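PDB 5NPY: flagellar basal body protein from Helicobacter pylori, which probably builds part of the flagellar hook, the curved joint that links the rotary motor to the filament. Local coordinates for residues Ala242-Arg246 with Asn383-Ser387; Pro475-Asp481 with Leu492-Asn496. One frame throughout, in Å; residues are numbered along the deposited sequence.

Contact 1. Residues Ala242-Arg246 with Asn383-Ser387; sequences AITNR and NDPTS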
ATOM      1  N   ALA A 242       5.338  25.639 -19.886  1.00 20.73           N
ATOM      2  CA  ALA A 242       4.609  26.905 -19.891  1.00 18.86           C
ATOM      3  C   ALA A 242       4.997  27.793 -18.723  1.00 21.67           C
ATOM      4  O   ALA A 242       4.926  29.020 -18.829  1.00 21.05           O
ATOM      5  CB  ALA A 242       3.104  26.650 -19.842  1.00 19.57           C
ATOM      6  N   ILE A 243       5.399  27.192 -17.602  1.00 27.96           N
ATOM      7  CA  ILE A 243       5.646  27.964 -16.389  1.00 39.71           C
ATOM      8  C   ILE A 243       6.750  28.985 -16.614  1.00 38.25           C
ATOM      9  O   ILE A 243       6.637  30.145 -16.201  1.00 32.13           O
ATOM     10  CB  ILE A 243       5.975  27.031 -15.215  1.00 37.72           C
ATOM     11  CG1 ILE A 243       4.744  26.221 -14.844  1.00 33.26           C
ATOM     12  CG2 ILE A 243       6.460  27.839 -14.011  1.00 33.90           C
ATOM     13  CD1 ILE A 243       3.674  27.069 -14.245  1.00 39.76           C
ATOM     14  N   THR A 244       7.826  28.592 -17.279  1.00 30.07           N
ATOM     15  CA  THR A 244       8.896  29.556 -17.444  1.00 33.74           C
ATOM     16  C   THR A 244       8.881  30.261 -18.799  1.00 37.93           C
ATOM     17  O   THR A 244       9.572  31.270 -18.948  1.00 34.90           O
ATOM     18  CB  THR A 244      10.255  28.893 -17.173  1.00 41.66           C
ATOM     19  OG1 THR A 244      10.278  27.575 -17.713  1.00 38.45           O
ATOM     20  CG2 THR A 244      10.473  28.781 -15.680  1.00 39.53           C
ATOM     21  N   ASN A 245       8.063  29.810 -19.768  1.00 38.71           N
ATOM     22  CA  ASN A 245       7.854  30.534 -21.038  1.00 29.71           C
ATOM     23  C   ASN A 245       6.353  30.762 -21.249  1.00 28.52           C
ATOM     24  O   ASN A 245       5.720  30.042 -22.024  1.00 26.89           O
ATOM     25  CB  ASN A 245       8.461  29.771 -22.216  1.00 42.76           C
ATOM     26  CG  ASN A 245       9.910  29.406 -21.992  1.00 47.00           C
ATOM     27  OD1 ASN A 245      10.775  30.277 -21.890  1.00 55.65           O
ATOM     28  ND2 ASN A 245      10.185  28.113 -21.928  1.00 35.62           N
ATOM     29  N   ARG A 246       5.815  31.803 -20.596  1.00 20.82           N
ATOM     30  CA  ARG A 246       4.380  32.059 -20.527  1.00 25.82           C
ATOM     31  C   ARG A 246       3.811  32.778 -21.752  1.00 35.63           C
ATOM     32  O   ARG A 246       2.598  32.698 -21.979  1.00 36.37           O
ATOM     33  CB  ARG A 246       4.062  32.882 -19.266  1.00 23.43           C
ATOM     34  CG  ARG A 246       4.644  32.276 -17.954  1.00 17.40           C
ATOM     35  CD  ARG A 246       4.251  33.060 -16.721  1.00 24.60           C
ATOM     36  NE  ARG A 246       4.615  32.341 -15.497  1.00 20.74           N
ATOM     37  CZ  ARG A 246       3.773  31.533 -14.877  1.00 29.38           C
ATOM     38  NH1 ARG A 246       2.551  31.349 -15.403  1.00 16.17           N
ATOM     39  NH2 ARG A 246       4.170  30.906 -13.774  1.00 19.68           N
ATOM     40  N   ASN A 383       0.814  22.544 -10.768  1.00 27.80           N
ATOM     41  CA  ASN A 383       0.740  23.611  -9.769  1.00 19.93           C
ATOM     42  C   ASN A 383       1.683  24.742 -10.183  1.00 26.98           C
ATOM     43  O   ASN A 383       2.900  24.645 -10.047  1.00 25.94           O
ATOM     44  CB  ASN A 383       1.054  23.071  -8.378  1.00 22.58           C
ATOM     45  CG  ASN A 383       1.442  24.178  -7.377  1.00 37.19           C
ATOM     46  OD1 ASN A 383       2.553  24.184  -6.834  1.00 46.32           O
ATOM     47  ND2 ASN A 383       0.539  25.121  -7.155  1.00 25.56           N
ATOM     48  N   ASP A 384       1.100  25.813 -10.704  1.00 24.17           N
ATOM     49  CA  ASP A 384       1.826  27.000 -11.098  1.00 25.08           C
ATOM     50  C   ASP A 384       2.197  27.795  -9.840  1.00 28.92           C
ATOM     51  O   ASP A 384       1.306  28.165  -9.077  1.00 25.54           O
ATOM     52  CB  ASP A 384       0.967  27.819 -12.068  1.00 23.50           C
ATOM     53  CG  ASP A 384       1.623  29.153 -12.493  1.00 33.51           C
ATOM     54  OD1 ASP A 384       2.644  29.556 -11.915  1.00 22.38           O
ATOM     55  OD2 ASP A 384       1.121  29.800 -13.461  1.00 21.44           O
ATOM     56  N   PRO A 385       3.486  28.061  -9.588  1.00 23.86           N
ATOM     57  CA  PRO A 385       3.837  28.793  -8.362  1.00 18.42           C
ATOM     58  C   PRO A 385       3.248  30.188  -8.292  1.00 16.60           C
ATOM     59  O   PRO A 385       3.111  30.706  -7.188  1.00 16.89           O
ATOM     60  CB  PRO A 385       5.374  28.831  -8.404  1.00 25.83           C
ATOM     61  CG  PRO A 385       5.715  28.692  -9.852  1.00 32.09           C
ATOM     62  CD  PRO A 385       4.689  27.689 -10.349  1.00 19.66           C
ATOM     63  N   THR A 386       2.875  30.808  -9.413  1.00 17.24           N
ATOM     64  CA  THR A 386       2.301  32.148  -9.334  1.00 20.05           C
ATOM     65  C   THR A 386       0.802  32.156  -9.041  1.00 26.16           C
ATOM     66  O   THR A 386       0.205  33.237  -9.017  1.00 28.22           O
ATOM     67  CB  THR A 386       2.552  32.926 -10.619  1.00 21.82           C
ATOM     68  OG1 THR A 386       1.947  32.235 -11.719  1.00 25.86           O
ATOM     69  CG2 THR A 386       4.069  33.120 -10.868  1.00 19.76           C
ATOM     70  N   SER A 387       0.189  30.998  -8.823  1.00 27.25           N
ATOM     71  CA  SER A 387      -1.225  30.911  -8.481  1.00 36.11           C
ATOM     72  C   SER A 387      -1.454  31.232  -7.002  1.00 30.62           C
ATOM     73  O   SER A 387      -0.631  30.912  -6.145  1.00 29.53           O
ATOM     74  CB  SER A 387      -1.737  29.507  -8.770  1.00 25.11           C
ATOM     75  OG  SER A 387      -1.109  28.609  -7.869  1.00 33.76           O
TER

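Contact 2. Residues Pro475-Asp481 with Leu492-Asn496; sequences PRGIFRD and LAFSN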
ATOM      1  N   PRO A 475      -1.696 -15.035   0.835  1.00 42.67           N
ATOM      2  CA  PRO A 475      -1.728 -16.268   0.043  1.00 43.25           C
ATOM      3  C   PRO A 475      -1.582 -17.528   0.891  1.00 43.12           C
ATOM      4  O   PRO A 475      -1.131 -17.505   2.043  1.00 35.13           O
ATOM      5  CB  PRO A 475      -0.525 -16.103  -0.899  1.00 39.51           C
ATOM      6  CG  PRO A 475       0.437 -15.255  -0.115  1.00 35.13           C
ATOM      7  CD  PRO A 475      -0.384 -14.356   0.776  1.00 39.76           C
ATOM      8  N   ARG A 476      -1.992 -18.642   0.285  1.00 45.85           N
ATOM      9  CA  ARG A 476      -1.789 -19.963   0.864  1.00 51.61           C
ATOM     10  C   ARG A 476      -0.318 -20.161   1.250  1.00 54.78           C
ATOM     11  O   ARG A 476       0.594 -19.648   0.596  1.00 46.54           O
ATOM     12  CB  ARG A 476      -2.246 -21.015  -0.157  1.00 65.55           C
ATOM     13  CG  ARG A 476      -2.593 -22.382   0.405  1.00 77.41           C
ATOM     14  CD  ARG A 476      -4.098 -22.588   0.543  1.00 87.03           C
ATOM     15  NE  ARG A 476      -4.414 -23.476   1.666  1.00 94.81           N
ATOM     16  CZ  ARG A 476      -5.641 -23.873   2.001  1.00 98.33           C
ATOM     17  NH1 ARG A 476      -6.693 -23.470   1.297  1.00 97.80           N
ATOM     18  NH2 ARG A 476      -5.815 -24.680   3.044  1.00 97.58           N
ATOM     19  N   GLY A 477      -0.080 -20.888   2.341  1.00 55.54           N
ATOM     20  CA  GLY A 477       1.279 -21.229   2.726  1.00 60.35           C
ATOM     21  C   GLY A 477       1.357 -22.568   3.432  1.00 63.51           C
ATOM     22  O   GLY A 477       0.379 -23.047   4.021  1.00 61.04           O
ATOM     23  N   ILE A 478       2.542 -23.176   3.361  1.00 61.67           N
ATOM     24  CA  ILE A 478       2.848 -24.395   4.107  1.00 60.92           C
ATOM     25  C   ILE A 478       3.764 -24.020   5.256  1.00 51.12           C
ATOM     26  O   ILE A 478       4.515 -23.043   5.175  1.00 48.83           O
ATOM     27  CB  ILE A 478       3.505 -25.486   3.233  1.00 68.23           C
ATOM     28  CG1 ILE A 478       4.852 -24.994   2.678  1.00 72.59           C
ATOM     29  CG2 ILE A 478       2.567 -25.896   2.105  1.00 63.21           C
ATOM     30  CD1 ILE A 478       6.031 -25.911   2.886  1.00 68.55           C
ATOM     31  N   PHE A 479       3.709 -24.805   6.331  1.00 57.18           N
ATOM     32  CA  PHE A 479       4.620 -24.568   7.444  1.00 59.00           C
ATOM     33  C   PHE A 479       6.062 -24.745   6.987  1.00 55.85           C
ATOM     34  O   PHE A 479       6.377 -25.653   6.214  1.00 51.27           O
ATOM     35  CB  PHE A 479       4.332 -25.510   8.617  1.00 58.21           C
ATOM     36  CG  PHE A 479       5.351 -25.411   9.722  1.00 63.70           C
ATOM     37  CD1 PHE A 479       5.333 -24.339  10.610  1.00 62.38           C
ATOM     38  CD2 PHE A 479       6.353 -26.364   9.853  1.00 63.71           C
ATOM     39  CE1 PHE A 479       6.282 -24.226  11.618  1.00 54.86           C
ATOM     40  CE2 PHE A 479       7.304 -26.261  10.860  1.00 59.85           C
ATOM     41  CZ  PHE A 479       7.266 -25.191  11.744  1.00 60.33           C
ATOM     42  N   ARG A 480       6.941 -23.866   7.469  1.00 56.04           N
ATOM     43  CA  ARG A 480       8.354 -23.907   7.110  1.00 60.49           C
ATOM     44  C   ARG A 480       9.220 -24.270   8.315  1.00 58.11           C
ATOM     45  O   ARG A 480       9.780 -25.365   8.357  1.00 62.32           O
ATOM     46  CB  ARG A 480       8.797 -22.579   6.493  1.00 61.93           C
ATOM     47  CG  ARG A 480       8.915 -22.660   4.987  1.00 68.69           C
ATOM     48  CD  ARG A 480       9.662 -21.484   4.407  1.00 78.30           C
ATOM     49  NE  ARG A 480      10.531 -21.927   3.324  1.00 87.32           N
ATOM     50  CZ  ARG A 480      11.767 -22.378   3.509  1.00 94.22           C
ATOM     51  NH1 ARG A 480      12.272 -22.430   4.736  1.00 95.29           N
ATOM     52  NH2 ARG A 480      12.495 -22.776   2.474  1.00 97.91           N
ATOM     53  N   ASP A 481       9.353 -23.379   9.288  1.00 51.62           N
ATOM     54  CA  ASP A 481      10.181 -23.644  10.454  1.00 57.34           C
ATOM     55  C   ASP A 481       9.561 -22.934  11.647  1.00 52.23           C
ATOM     56  O   ASP A 481       8.640 -22.127  11.504  1.00 53.24           O
ATOM     57  CB  ASP A 481      11.633 -23.198  10.226  1.00 66.39           C
ATOM     58  CG  ASP A 481      11.801 -21.684  10.278  1.00 63.28           C
ATOM     59  OD1 ASP A 481      12.340 -21.181  11.289  1.00 58.88           O
ATOM     60  OD2 ASP A 481      11.392 -21.002   9.311  1.00 59.44           O
ATOM     61  N   LEU A 492       5.678 -19.125  14.103  1.00 40.02           N
ATOM     62  CA  LEU A 492       5.729 -20.079  13.003  1.00 43.67           C
ATOM     63  C   LEU A 492       5.994 -19.338  11.696  1.00 48.82           C
ATOM     64  O   LEU A 492       5.377 -18.303  11.429  1.00 58.24           O
ATOM     65  CB  LEU A 492       4.421 -20.875  12.924  1.00 36.93           C
ATOM     66  CG  LEU A 492       4.058 -21.628  14.212  1.00 36.37           C
ATOM     67  CD1 LEU A 492       2.744 -22.383  14.079  1.00 34.92           C
ATOM     68  CD2 LEU A 492       5.181 -22.587  14.608  1.00 31.76           C
ATOM     69  N   ALA A 493       6.924 -19.852  10.900  1.00 50.08           N
ATOM     70  CA  ALA A 493       7.162 -19.354   9.552  1.00 49.85           C
ATOM     71  C   ALA A 493       6.489 -20.266   8.535  1.00 52.11           C
ATOM     72  O   ALA A 493       6.329 -21.470   8.756  1.00 47.03           O
ATOM     73  CB  ALA A 493       8.655 -19.264   9.234  1.00 44.80           C
ATOM     74  N   PHE A 494       6.092 -19.675   7.412  1.00 53.32           N
ATOM     75  CA  PHE A 494       5.398 -20.406   6.366  1.00 51.66           C
ATOM     76  C   PHE A 494       6.030 -20.103   5.014  1.00 46.27           C
ATOM     77  O   PHE A 494       6.897 -19.234   4.885  1.00 50.18           O
ATOM     78  CB  PHE A 494       3.900 -20.075   6.366  1.00 50.36           C
ATOM     79  CG  PHE A 494       3.172 -20.597   7.569  1.00 39.24           C
ATOM     80  CD1 PHE A 494       2.382 -21.731   7.473  1.00 33.78           C
ATOM     81  CD2 PHE A 494       3.294 -19.964   8.804  1.00 38.45           C
ATOM     82  CE1 PHE A 494       1.715 -22.221   8.582  1.00 38.39           C
ATOM     83  CE2 PHE A 494       2.636 -20.445   9.916  1.00 38.86           C
ATOM     84  CZ  PHE A 494       1.842 -21.570   9.808  1.00 41.01           C
ATOM     85  N   SER A 495       5.589 -20.848   3.996  1.00 45.01           N
ATOM     86  CA  SER A 495       6.166 -20.701   2.661  1.00 47.02           C
ATOM     87  C   SER A 495       5.891 -19.329   2.062  1.00 47.33           C
ATOM     88  O   SER A 495       6.709 -18.815   1.295  1.00 52.92           O
ATOM     89  CB  SER A 495       5.620 -21.781   1.742  1.00 47.99           C
ATOM     90  OG  SER A 495       4.259 -22.026   2.045  1.00 54.91           O
ATOM     91  N   ASN A 496       4.757 -18.727   2.383  1.00 46.00           N
ATOM     92  CA  ASN A 496       4.467 -17.416   1.832  1.00 42.51           C
ATOM     93  C   ASN A 496       5.285 -16.312   2.481  1.00 57.00           C
ATOM     94  O   ASN A 496       5.044 -15.125   2.217  1.00 68.09           O
ATOM     95  CB  ASN A 496       2.974 -17.114   1.958  1.00 40.77           C
ATOM     96  CG  ASN A 496       2.459 -17.302   3.371  1.00 54.07           C
ATOM     97  OD1 ASN A 496       3.239 -17.341   4.323  1.00 60.44           O
ATOM     98  ND2 ASN A 496       1.133 -17.428   3.515  1.00 49.96           N
TER

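Contact 1. Residues Ala242-Arg246 with Asn383-Ser387
With CG turned away from its own carbonyl carbon (chi1 -52°) and the chain extended from there to NE, Arg246 reaches across to Asp384, whose carboxylate lies anti to the backbone N (chi1 177°) and comes to meet it from the opposite direction. The guanidinium grips the carboxylate end-on, one nitrogen to each oxygen: NH1 of Arg246 donates to OD2 of Asp384 at 2.9 Å, and NH2 of Arg246 to OD1 of Asp384 at 2.8 Å. Both oxygens are approached on their syn sides and lie close to the guanidinium plane, the two flat groups being only 21° apart. Asp384 OD1 carries further load. The backbone N of Thr386 reaches it at 2.8 Å, closing an Asx turn, and OG1 of Thr386 donates to the same oxygen, both from above the carboxylate plane. The type I turn from Asp384 to Ser387 is closed at Asp384 O, which accepts from both N and OG of Ser387. Beside the ion pair, CD1 of Ile243 lies 3.4 Å from CG of Asp384, while CG2 of Ile243 touches CD of the Pro385 ring at 4.1 Å. Arg246 NH1 also bonds to Tyr266 O, on strand 260-266. Three donors on OD1, one of them the arginine, and a fourth on OD2 fix the rotation of the acid and would be expected to favour its ionised form, joining two surface loops far apart in sequence by charge.

Contact 2. Residues Pro475-Asp481 with Leu492-Asn496
Pro475 opens the contact with its carbonyl: ND2 of Asn496 donates to O of Pro475 at 2.7 Å, the oxygen lying in the amide plane while the donor stands above the carbonyl plane. The ring also takes part, its CG 3.8 Å from CB of Asn496. At Gly477 the strand passes close to Ser495, and the glycine's backbone is bonded to Tyr185 of strand 184-185. Ile478 is held through its backbone. Its O accepts from N of Ser495 at 2.7 Å and also receives a CA-H...O contact from Phe494, while the very short approach of its N to OG of Ser495 is doubtful. Phe479 forms a non-hydrogen-bonded pair with Phe494, and the two side chains diverge. CE1 of Phe479 meets CD2 of Leu492 at 3.6 Å, the two side chains crossing at about a right angle, whereas the Phe494 ring packs edge-to-face with Tyr185. The pairing is then broken by a classic beta bulge: Arg480 and Asp481 together face Ala493, N of Arg480 donating to O of Ala493 at 2.8 Å and N of Ala493 to O of Asp481 at 2.9 Å. The carboxylate of Asp481 pairs with Arg483, though OD2 of Asp481 also comes to 3.2 Å from CB of Ala493. Two neighbouring antiparallel strands joined in this way, 477-484 and 489-494, make a bulged beta hairpin, its open end tied by the side-chain amide of Asn496.

How the contacts relate
The two contacts illustrate how chemistry follows place in the fold. Contact 1 is a surface contact between loops 137 residues apart, and side chains do most of its work, through charge. Contact 2 is partly buried, joins strands of one hairpin only 11 residues apart, and rests mainly on backbone pairing, with aromatic and aliphatic groups beside it and a side-chain amide at the hairpin's open end. They share no element: 242-246 and 383-387 lie in loops flanking strands 247-252 and 396-406, whereas 475-481 and 492-496 run along 477-484 and 489-494. Their centres are 54 Å apart, on opposite sides of the chain's centre, and nowhere do they touch.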